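PDB 6W1W: motility-associated killing factor MakB from Vibrio cholerae serotype O1, which probably acts as one component of a tripartite cytotoxin whose structure resembles alpha-pore-forming toxins. Local coordinates for residues F80-Y83 with Q84-D88; Q111-L114 with K115-T119; L274-D277 with D278-P281; L283-L286 with W287-E290. One frame throughout, in Å; residues are numbered along the deposited sequence.

Contact 1. Residues F80-Y83 with Q84-D88; sequences FINY and QTTFD
Two donors of Thr85 grip the carbonyl oxygen of Ile81. The hydroxyl OG1 lies 3.0 Å from Ile81 O and the backbone N 3.3 Å from it, and they arrive from opposite faces of the carbonyl plane. With OG1 beside the backbone N (chi1 -56°), the threonine hydroxyl folds back against its own helix and takes the carbonyl as acceptor. At the next residue, Thr86 N donates to Asn82 O in an almost straight bond of 3.1 Å (N-H...O 166°), while the Thr86 hydroxyl makes a weak bond to Tyr83 O.

The buried side of this turn is aromatic. Tyr83 and Phe87, one turn apart, set their rings at 59° to each other with centroids 5.8 Å apart, an oblique pair. The phenol OH meets the Phe87 ring at its edge, in plane, 3.7 Å from Phe87 CD2, and Tyr83 CE2 packs against that same carbon. Tyr83 also meets Trp287 and Trp323 edge-to-face, and the Phe87 ring meets Trp323. Tyr83 and Phe87 thus face the core and Thr85 the exposed side, with Thr86 at the border against Leu110 of helix 100-151, the pattern of an amphipathic helix packed in an elongated bundle.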
loop_
_atom_site.group_PDB
_atom_site.type_symbol
_atom_site.label_atom_id
_atom_site.label_comp_id
_atom_site.label_asym_id
_atom_site.label_seq_id
_atom_site.Cartn_x
_atom_site.Cartn_y
_atom_site.Cartn_z
ATOM N N PHE A 80 14.191 -9.423 -9.313
ATOM C CA PHE A 80 15.515 -9.188 -8.750
ATOM C C PHE A 80 16.177 -10.479 -8.289
ATOM O O PHE A 80 17.411 -10.572 -8.285
ATOM C CB PHE A 80 15.426 -8.197 -7.587
ATOM C CG PHE A 80 15.225 -6.772 -8.019
ATOM C CD1 PHE A 80 13.951 -6.269 -8.225
ATOM C CD2 PHE A 80 16.311 -5.936 -8.217
ATOM C CE1 PHE A 80 13.762 -4.956 -8.624
ATOM C CE2 PHE A 80 16.128 -4.625 -8.613
ATOM C CZ PHE A 80 14.852 -4.134 -8.817
ATOM N N ILE A 81 15.385 -11.480 -7.902
ATOM C CA ILE A 81 15.953 -12.758 -7.487
ATOM C C ILE A 81 16.469 -13.534 -8.691
ATOM O O ILE A 81 17.607 -14.019 -8.695
ATOM C CB ILE A 81 14.914 -13.571 -6.694
ATOM C CG1 ILE A 81 14.597 -12.875 -5.368
ATOM C CG2 ILE A 81 15.414 -14.985 -6.454
ATOM C CD1 ILE A 81 13.558 -13.597 -4.541
ATOM N N ASN A 82 15.643 -13.658 -9.734
ATOM C CA ASN A 82 16.064 -14.380 -10.930
ATOM C C ASN A 82 17.234 -13.690 -11.622
ATOM O O ASN A 82 18.110 -14.363 -12.180
ATOM C CB ASN A 82 14.884 -14.535 -11.895
ATOM C CG ASN A 82 15.284 -15.171 -13.221
ATOM O OD1 ASN A 82 15.600 -16.361 -13.282
ATOM N ND2 ASN A 82 15.254 -14.382 -14.292
ATOM N N TYR A 83 17.279 -12.355 -11.589
ATOM C CA TYR A 83 18.352 -11.654 -12.288
ATOM C C TYR A 83 19.707 -11.917 -11.642
ATOM O O TYR A 83 20.715 -12.063 -12.344
ATOM C CB TYR A 83 18.077 -10.153 -12.343
ATOM C CG TYR A 83 19.142 -9.397 -13.107
ATOM C CD1 TYR A 83 19.191 -9.437 -14.494
ATOM C CD2 TYR A 83 20.110 -8.660 -12.443
ATOM C CE1 TYR A 83 20.171 -8.757 -15.199
ATOM C CE2 TYR A 83 21.091 -7.975 -13.139
ATOM C CZ TYR A 83 21.118 -8.025 -14.515
ATOM O OH TYR A 83 22.097 -7.342 -15.202
ATOM N N GLN A 84 19.755 -11.976 -10.308
ATOM C CA GLN A 84 21.003 -12.327 -9.639
ATOM C C GLN A 84 21.414 -13.757 -9.956
ATOM O O GLN A 84 22.610 -14.066 -9.993
ATOM C CB GLN A 84 20.863 -12.128 -8.129
ATOM C CG GLN A 84 22.127 -12.433 -7.339
ATOM C CD GLN A 84 22.204 -13.882 -6.888
ATOM O OE1 GLN A 84 21.179 -14.533 -6.668
ATOM N NE2 GLN A 84 23.425 -14.397 -6.754
ATOM N N THR A 85 20.439 -14.636 -10.198
ATOM C CA THR A 85 20.754 -16.026 -10.516
ATOM C C THR A 85 21.485 -16.134 -11.851
ATOM O O THR A 85 22.565 -16.731 -11.930
ATOM C CB THR A 85 19.474 -16.865 -10.530
ATOM O OG1 THR A 85 18.803 -16.731 -9.272
ATOM C CG2 THR A 85 19.799 -18.336 -10.775
ATOM N N THR A 86 20.917 -15.548 -12.910
ATOM C CA THR A 86 21.573 -15.592 -14.213
ATOM C C THR A 86 22.815 -14.713 -14.261
ATOM O O THR A 86 23.650 -14.890 -15.153
ATOM C CB THR A 86 20.601 -15.178 -15.326
ATOM O OG1 THR A 86 20.206 -13.812 -15.140
ATOM C CG2 THR A 86 19.362 -16.069 -15.321
ATOM N N PHE A 87 22.962 -13.775 -13.323
ATOM C CA PHE A 87 24.151 -12.928 -13.312
ATOM C C PHE A 87 25.369 -13.697 -12.814
ATOM O O PHE A 87 26.476 -13.523 -13.339
ATOM C CB PHE A 87 23.906 -11.691 -12.450
ATOM C CG PHE A 87 24.915 -10.590 -12.655
ATOM C CD1 PHE A 87 26.180 -10.672 -12.096
ATOM C CD2 PHE A 87 24.584 -9.462 -13.386
ATOM C CE1 PHE A 87 27.103 -9.658 -12.279
ATOM C CE2 PHE A 87 25.501 -8.443 -13.569
ATOM C CZ PHE A 87 26.761 -8.542 -13.016
ATOM N N ASP A 88 25.187 -14.547 -11.796
ATOM C CA ASP A 88 26.283 -15.367 -11.290
ATOM C C ASP A 88 26.781 -16.366 -12.323
ATOM O O ASP A 88 27.949 -16.769 -12.264
ATOM C CB ASP A 88 25.851 -16.100 -10.021
ATOM C CG ASP A 88 26.232 -15.351 -8.763
ATOM O OD1 ASP A 88 26.808 -14.248 -8.886
ATOM O OD2 ASP A 88 25.964 -15.869 -7.655
#

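Contact 2. Residues Q111-L114 with K115-T119; sequences QKTL and KQNIT
Lys112 bends over the end of Gln116, its neighbour one turn along helix 100-151, and the two side chains cross obliquely. The lysine chain leaves the backbone extended and then curls at its last two torsions (chi3 75°, chi4 63°), which brings NZ back to the glutamine amide. Gln116, extended beyond CG, offers OE1. The pair is probably a lysine-to-amide hydrogen bond, but Lys112 NZ and Gln116 OE1 are modelled only 2.5 Å apart, too short to be read closely at this resolution, and its detailed geometry is doubtful. Both residues are exposed.

Two further pairs one turn apart flank this one. In the first, Lys115 runs alongside Gln111, with its CB 3.4 Å from Gln111 O. In the second, Thr113 and Asn117 lie side by side, methyl CG2 of Thr113 being 4.2 Å from amide ND2 of Asn117, while the Thr113 hydroxyl turns to Leu109 O further back in the helix. Leu114 faces inward, against Tyr83 of helix 69-90 and Trp287 of helix 276-302. Beneath all this the backbone bonds are regular; Ile118 N reaches Leu114 O at 3.1 Å with an N-H...O angle of 167°. Lys112, Lys115 and Gln116 lie on the exposed side while Thr113, Leu114 and Asn117 meet the neighbouring helices, an arrangement typical of an amphipathic helix in an elongated helical bundle.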
loop_
_atom_site.group_PDB
_atom_site.type_symbol
_atom_site.label_atom_id
_atom_site.label_comp_id
_atom_site.label_asym_id
_atom_site.label_seq_id
_atom_site.Cartn_x
_atom_site.Cartn_y
_atom_site.Cartn_z
ATOM N N GLN A 111 21.180 -8.992 -21.296
ATOM C CA GLN A 111 20.504 -7.935 -22.041
ATOM C C GLN A 111 19.054 -8.300 -22.331
ATOM O O GLN A 111 18.167 -7.442 -22.269
ATOM C CB GLN A 111 21.259 -7.654 -23.336
ATOM C CG GLN A 111 20.599 -6.634 -24.238
ATOM C CD GLN A 111 21.135 -6.701 -25.648
ATOM O OE1 GLN A 111 21.706 -5.736 -26.154
ATOM N NE2 GLN A 111 20.961 -7.851 -26.292
ATOM N N LYS A 112 18.790 -9.568 -22.648
ATOM C CA LYS A 112 17.408 -9.997 -22.838
ATOM C C LYS A 112 16.645 -9.940 -21.522
ATOM O O LYS A 112 15.537 -9.395 -21.460
ATOM C CB LYS A 112 17.363 -11.406 -23.434
ATOM C CG LYS A 112 15.962 -11.868 -23.836
ATOM C CD LYS A 112 15.969 -13.291 -24.390
ATOM C CE LYS A 112 16.140 -14.328 -23.287
ATOM N NZ LYS A 112 15.004 -14.306 -22.321
ATOM N N THR A 113 17.233 -10.484 -20.453
ATOM C CA THR A 113 16.561 -10.481 -19.157
ATOM C C THR A 113 16.361 -9.060 -18.646
ATOM O O THR A 113 15.301 -8.736 -18.096
ATOM C CB THR A 113 17.354 -11.313 -18.149
ATOM O OG1 THR A 113 17.679 -12.579 -18.733
ATOM C CG2 THR A 113 16.535 -11.549 -16.885
ATOM N N LEU A 114 17.364 -8.197 -18.825
ATOM C CA LEU A 114 17.209 -6.793 -18.456
ATOM C C LEU A 114 16.044 -6.159 -19.203
ATOM O O LEU A 114 15.180 -5.517 -18.594
ATOM C CB LEU A 114 18.503 -6.028 -18.731
ATOM C CG LEU A 114 19.537 -6.031 -17.607
ATOM C CD1 LEU A 114 20.867 -5.516 -18.112
ATOM C CD2 LEU A 114 19.054 -5.181 -16.451
ATOM N N LYS A 115 16.003 -6.340 -20.529
ATOM C CA LYS A 115 14.916 -5.786 -21.333
ATOM C C LYS A 115 13.556 -6.270 -20.842
ATOM O O LYS A 115 12.598 -5.491 -20.781
ATOM C CB LYS A 115 15.111 -6.152 -22.808
ATOM C CG LYS A 115 15.939 -5.159 -23.624
ATOM C CD LYS A 115 16.161 -5.677 -25.052
ATOM C CE LYS A 115 16.658 -4.593 -26.013
ATOM N NZ LYS A 115 18.047 -4.123 -25.740
ATOM N N GLN A 116 13.452 -7.554 -20.486
ATOM C CA GLN A 116 12.185 -8.075 -19.980
ATOM C C GLN A 116 11.792 -7.395 -18.678
ATOM O O GLN A 116 10.622 -7.048 -18.479
ATOM C CB GLN A 116 12.268 -9.586 -19.768
ATOM C CG GLN A 116 12.525 -10.403 -21.015
ATOM C CD GLN A 116 12.603 -11.889 -20.719
ATOM O OE1 GLN A 116 13.415 -12.609 -21.303
ATOM N NE2 GLN A 116 11.757 -12.355 -19.806
ATOM N N ASN A 117 12.757 -7.199 -17.776
ATOM C CA ASN A 117 12.445 -6.656 -16.459
ATOM C C ASN A 117 11.946 -5.220 -16.558
ATOM O O ASN A 117 10.968 -4.850 -15.903
ATOM C CB ASN A 117 13.672 -6.738 -15.548
ATOM C CG ASN A 117 13.949 -8.154 -15.066
ATOM O OD1 ASN A 117 13.083 -9.029 -15.146
ATOM N ND2 ASN A 117 15.158 -8.383 -14.559
ATOM N N ILE A 118 12.600 -4.394 -17.377
ATOM C CA ILE A 118 12.170 -3.002 -17.501
ATOM C C ILE A 118 10.813 -2.910 -18.190
ATOM O O ILE A 118 9.984 -2.066 -17.834
ATOM C CB ILE A 118 13.241 -2.161 -18.222
ATOM C CG1 ILE A 118 12.663 -0.831 -18.704
ATOM C CG2 ILE A 118 13.838 -2.909 -19.376
ATOM C CD1 ILE A 118 13.683 0.070 -19.360
ATOM N N THR A 119 10.551 -3.781 -19.166
ATOM C CA THR A 119 9.244 -3.781 -19.814
ATOM C C THR A 119 8.138 -4.127 -18.822
ATOM O O THR A 119 7.191 -3.355 -18.636
ATOM C CB THR A 119 9.246 -4.752 -20.996
ATOM O OG1 THR A 119 9.945 -4.163 -22.101
ATOM C CG2 THR A 119 7.822 -5.078 -21.423
#

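Contact 3. Residues L274-D277 with D278-P281; sequences LKID and DSLP
The backbone of 274-277 winds into the first turns of helix 276-302 without settling at once into regular bonding. Lys275 O takes two backbone donors from the residues ahead: Asp278 N at 3.1 Å, standing well above the carbonyl plane, and Ser279 N at 3.2 Å, lying in it. Leu280 N then bonds to Ile276 O at 3.0 Å, again in the carbonyl plane. At Pro281 the series is interrupted, because the ring nitrogen carries no hydrogen; its CD instead packs 3.2 Å from Ile276 O and its CG against Asp277 O, and the helix kinks here.

Among the side chains, Lys275 and Asp278 form a salt bridge on the exposed side, crossing at about a right angle. The lysine chain bends at each of its later torsions until NZ stands 3.1 Å from Asp278 OD2, which it meets on the anti side of the carboxylate, 25° out of its plane. On the buried side Ile276 and Leu280 lie side by side, pointing the same way, with Ile276 CD1 3.8 Å from Leu280 CG. Val19 of helix 9-35 packs on Leu280, and Phe128 of helix 100-151 on Ile276. The arrangement is that of a proline kink near the start of helix 276-302, in a part of the bundle where this helix contacts helices 9-35 and 100-151.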
loop_
_atom_site.group_PDB
_atom_site.type_symbol
_atom_site.label_atom_id
_atom_site.label_comp_id
_atom_site.label_asym_id
_atom_site.label_seq_id
_atom_site.Cartn_x
_atom_site.Cartn_y
_atom_site.Cartn_z
ATOM N N LEU A 274 -0.717 7.600 -5.776
ATOM C CA LEU A 274 0.034 8.524 -6.619
ATOM C C LEU A 274 1.535 8.459 -6.371
ATOM O O LEU A 274 2.313 8.875 -7.238
ATOM C CB LEU A 274 -0.461 9.955 -6.407
ATOM C CG LEU A 274 -1.806 10.321 -7.038
ATOM C CD1 LEU A 274 -2.196 11.742 -6.668
ATOM C CD2 LEU A 274 -1.750 10.156 -8.548
ATOM N N LYS A 275 1.963 7.956 -5.211
ATOM C CA LYS A 275 3.389 7.809 -4.948
ATOM C C LYS A 275 4.005 6.681 -5.770
ATOM O O LYS A 275 5.226 6.664 -5.962
ATOM C CB LYS A 275 3.617 7.583 -3.451
ATOM C CG LYS A 275 5.064 7.737 -2.985
ATOM C CD LYS A 275 5.324 9.095 -2.327
ATOM C CE LYS A 275 5.468 10.220 -3.350
ATOM N NZ LYS A 275 6.604 9.998 -4.292
ATOM N N ILE A 276 3.187 5.748 -6.267
ATOM C CA ILE A 276 3.693 4.713 -7.166
ATOM C C ILE A 276 4.213 5.335 -8.454
ATOM O O ILE A 276 5.223 4.890 -9.014
ATOM C CB ILE A 276 2.601 3.658 -7.440
ATOM C CG1 ILE A 276 2.737 2.483 -6.472
ATOM C CG2 ILE A 276 2.644 3.169 -8.887
ATOM C CD1 ILE A 276 4.018 1.698 -6.650
ATOM N N ASP A 277 3.556 6.397 -8.927
ATOM C CA ASP A 277 3.987 7.103 -10.128
ATOM C C ASP A 277 5.343 7.784 -9.971
ATOM O O ASP A 277 5.785 8.462 -10.906
ATOM C CB ASP A 277 2.926 8.128 -10.535
ATOM C CG ASP A 277 1.642 7.474 -11.012
ATOM O OD1 ASP A 277 1.526 6.236 -10.898
ATOM O OD2 ASP A 277 0.752 8.199 -11.509
ATOM N N ASP A 278 6.002 7.627 -8.823
ATOM C CA ASP A 278 7.375 8.072 -8.618
ATOM C C ASP A 278 8.325 6.947 -8.236
ATOM O O ASP A 278 9.511 7.029 -8.562
ATOM C CB ASP A 278 7.435 9.157 -7.530
ATOM C CG ASP A 278 6.721 10.432 -7.936
ATOM O OD1 ASP A 278 7.002 10.956 -9.036
ATOM O OD2 ASP A 278 5.876 10.908 -7.147
ATOM N N SER A 279 7.835 5.900 -7.569
ATOM C CA SER A 279 8.672 4.802 -7.095
ATOM C C SER A 279 8.875 3.722 -8.155
ATOM O O SER A 279 9.998 3.250 -8.358
ATOM C CB SER A 279 8.065 4.193 -5.829
ATOM O OG SER A 279 6.762 3.690 -6.075
ATOM N N LEU A 280 7.799 3.305 -8.825
ATOM C CA LEU A 280 7.943 2.320 -9.896
ATOM C C LEU A 280 8.781 2.830 -11.062
ATOM O O LEU A 280 9.662 2.086 -11.525
ATOM C CB LEU A 280 6.565 1.845 -10.371
ATOM C CG LEU A 280 6.042 0.566 -9.705
ATOM C CD1 LEU A 280 4.808 0.029 -10.416
ATOM C CD2 LEU A 280 7.129 -0.495 -9.650
ATOM N N PRO A 281 8.577 4.045 -11.589
ATOM C CA PRO A 281 9.488 4.525 -12.641
ATOM C C PRO A 281 10.932 4.619 -12.185
ATOM O O PRO A 281 11.843 4.376 -12.988
ATOM C CB PRO A 281 8.918 5.904 -13.006
ATOM C CG PRO A 281 8.078 6.296 -11.841
ATOM C CD PRO A 281 7.499 5.015 -11.330
#

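Contact 4. Residues L283-L286 with W287-E290; sequences LSLL and WQDE
Trp287 touches the preceding turn of helix 276-302, a helix of the long alpha-helical bundle, through the base of its side chain and one edge of the indole: CD1 lies 3.6 Å from Leu283 O and CB 3.7 Å from Ser284 O. CG stands beside the backbone N (chi1 -63°), which puts CD1 near the Leu283 carbonyl, while the six-membered ring projects outward to the neighbouring helices. The adjacent Gln288 keeps its CB against the same turn, 3.5 Å from Ser284 O, and Leu285 CD1 comes to 4.4 Å from that CB on the outer side.

Backbone bonds hold these positions. Gln288 N donates to Ser284 O at 2.9 Å, in the carbonyl plane, and Asp289 N to Leu285 O at 3.1 Å; the bonds from Trp287 N and Glu290 N to the turn before are weak.

Further out, the ring of Phe80 of helix 69-90 meets the indole with planes at about 35°, and Asn117 of helix 100-151 and Trp323 of helix 316-333 also pack on Trp287, so three other helices converge on this one side chain. The carboxylate of Glu290 is engaged by Lys293 in a salt bridge through OE1. At the base of that side chain, Glu290 CB lies 3.2 Å from Leu286 O.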
loop_
_atom_site.group_PDB
_atom_site.type_symbol
_atom_site.label_atom_id
_atom_site.label_comp_id
_atom_site.label_asym_id
_atom_site.label_seq_id
_atom_site.Cartn_x
_atom_site.Cartn_y
_atom_site.Cartn_z
ATOM N N LEU A 283 12.204 2.530 -10.127
ATOM C CA LEU A 283 12.632 1.137 -10.193
ATOM C C LEU A 283 12.885 0.708 -11.634
ATOM O O LEU A 283 13.821 -0.054 -11.906
ATOM C CB LEU A 283 11.590 0.232 -9.540
ATOM C CG LEU A 283 12.067 -1.190 -9.234
ATOM C CD1 LEU A 283 12.572 -1.283 -7.795
ATOM C CD2 LEU A 283 10.973 -2.216 -9.513
ATOM N N SER A 284 12.054 1.174 -12.569
ATOM C CA SER A 284 12.308 0.905 -13.982
ATOM C C SER A 284 13.608 1.554 -14.431
ATOM O O SER A 284 14.397 0.945 -15.164
ATOM C CB SER A 284 11.138 1.401 -14.836
ATOM O OG SER A 284 11.578 2.286 -15.853
ATOM N N LEU A 285 13.855 2.792 -13.991
ATOM C CA LEU A 285 15.120 3.451 -14.297
ATOM C C LEU A 285 16.304 2.671 -13.743
ATOM O O LEU A 285 17.406 2.747 -14.296
ATOM C CB LEU A 285 15.116 4.879 -13.748
ATOM C CG LEU A 285 16.402 5.693 -13.918
ATOM C CD1 LEU A 285 16.736 5.892 -15.392
ATOM C CD2 LEU A 285 16.302 7.030 -13.198
ATOM N N LEU A 286 16.097 1.915 -12.661
ATOM C CA LEU A 286 17.175 1.099 -12.112
ATOM C C LEU A 286 17.625 0.046 -13.115
ATOM O O LEU A 286 18.826 -0.140 -13.343
ATOM C CB LEU A 286 16.733 0.440 -10.807
ATOM C CG LEU A 286 17.820 -0.444 -10.196
ATOM C CD1 LEU A 286 19.070 0.383 -10.023
ATOM C CD2 LEU A 286 17.375 -1.046 -8.872
ATOM N N TRP A 287 16.667 -0.661 -13.722
ATOM C CA TRP A 287 17.008 -1.598 -14.786
ATOM C C TRP A 287 17.534 -0.878 -16.023
ATOM O O TRP A 287 18.419 -1.397 -16.713
ATOM C CB TRP A 287 15.790 -2.432 -15.168
ATOM C CG TRP A 287 15.230 -3.316 -14.101
ATOM C CD1 TRP A 287 13.982 -3.243 -13.553
ATOM C CD2 TRP A 287 15.875 -4.433 -13.483
ATOM N NE1 TRP A 287 13.814 -4.241 -12.623
ATOM C CE2 TRP A 287 14.963 -4.985 -12.562
ATOM C CE3 TRP A 287 17.137 -5.016 -13.614
ATOM C CZ2 TRP A 287 15.273 -6.089 -11.775
ATOM C CZ3 TRP A 287 17.444 -6.116 -12.832
ATOM C CH2 TRP A 287 16.517 -6.638 -11.924
ATOM N N GLN A 288 17.006 0.314 -16.315
ATOM C CA GLN A 288 17.318 0.987 -17.573
ATOM C C GLN A 288 18.798 1.338 -17.659
ATOM O O GLN A 288 19.510 0.854 -18.546
ATOM C CB GLN A 288 16.438 2.233 -17.736
ATOM C CG GLN A 288 16.852 3.171 -18.868
ATOM C CD GLN A 288 16.914 2.490 -20.225
ATOM O OE1 GLN A 288 16.217 1.508 -20.482
ATOM N NE2 GLN A 288 17.761 3.014 -21.103
ATOM N N ASP A 289 19.290 2.171 -16.736
ATOM C CA ASP A 289 20.710 2.504 -16.761
ATOM C C ASP A 289 21.592 1.323 -16.367
ATOM O O ASP A 289 22.818 1.426 -16.474
ATOM C CB ASP A 289 20.999 3.722 -15.871
ATOM C CG ASP A 289 20.650 3.494 -14.413
ATOM O OD1 ASP A 289 20.077 2.435 -14.082
ATOM O OD2 ASP A 289 20.960 4.382 -13.590
ATOM N N GLU A 290 20.998 0.209 -15.924
ATOM C CA GLU A 290 21.736 -1.045 -15.802
ATOM C C GLU A 290 21.877 -1.727 -17.158
ATOM O O GLU A 290 22.907 -2.348 -17.447
ATOM C CB GLU A 290 21.033 -1.976 -14.812
ATOM C CG GLU A 290 21.841 -3.205 -14.433
ATOM C CD GLU A 290 23.140 -2.848 -13.742
ATOM O OE1 GLU A 290 23.144 -1.890 -12.938
ATOM O OE2 GLU A 290 24.158 -3.518 -14.014
#

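Overall arrangement
Contacts 1, 2 and 4 sit on three different helices and come together within one cross-section of the bundle, centres 10 to 15 Å apart. Trp287 of contact 4 fills the middle: Phe80 CZ of contact 1 approaches its CZ2 to 3.6 Å, and Leu114 CD2 of contact 2 its CE3 to 3.4 Å. Contacts 1 and 2 also touch directly, where Tyr83 OH lies 3.6 Å from Leu114 CD1. Contact 3 precedes contact 4 on the same helix, the two centres about 14 Å apart, and stays about 8 Å from contacts 1 and 2 at the nearest atoms. It lies closer to the centre of the molecule, about 12 Å away against 26 Å for contacts 1 and 2.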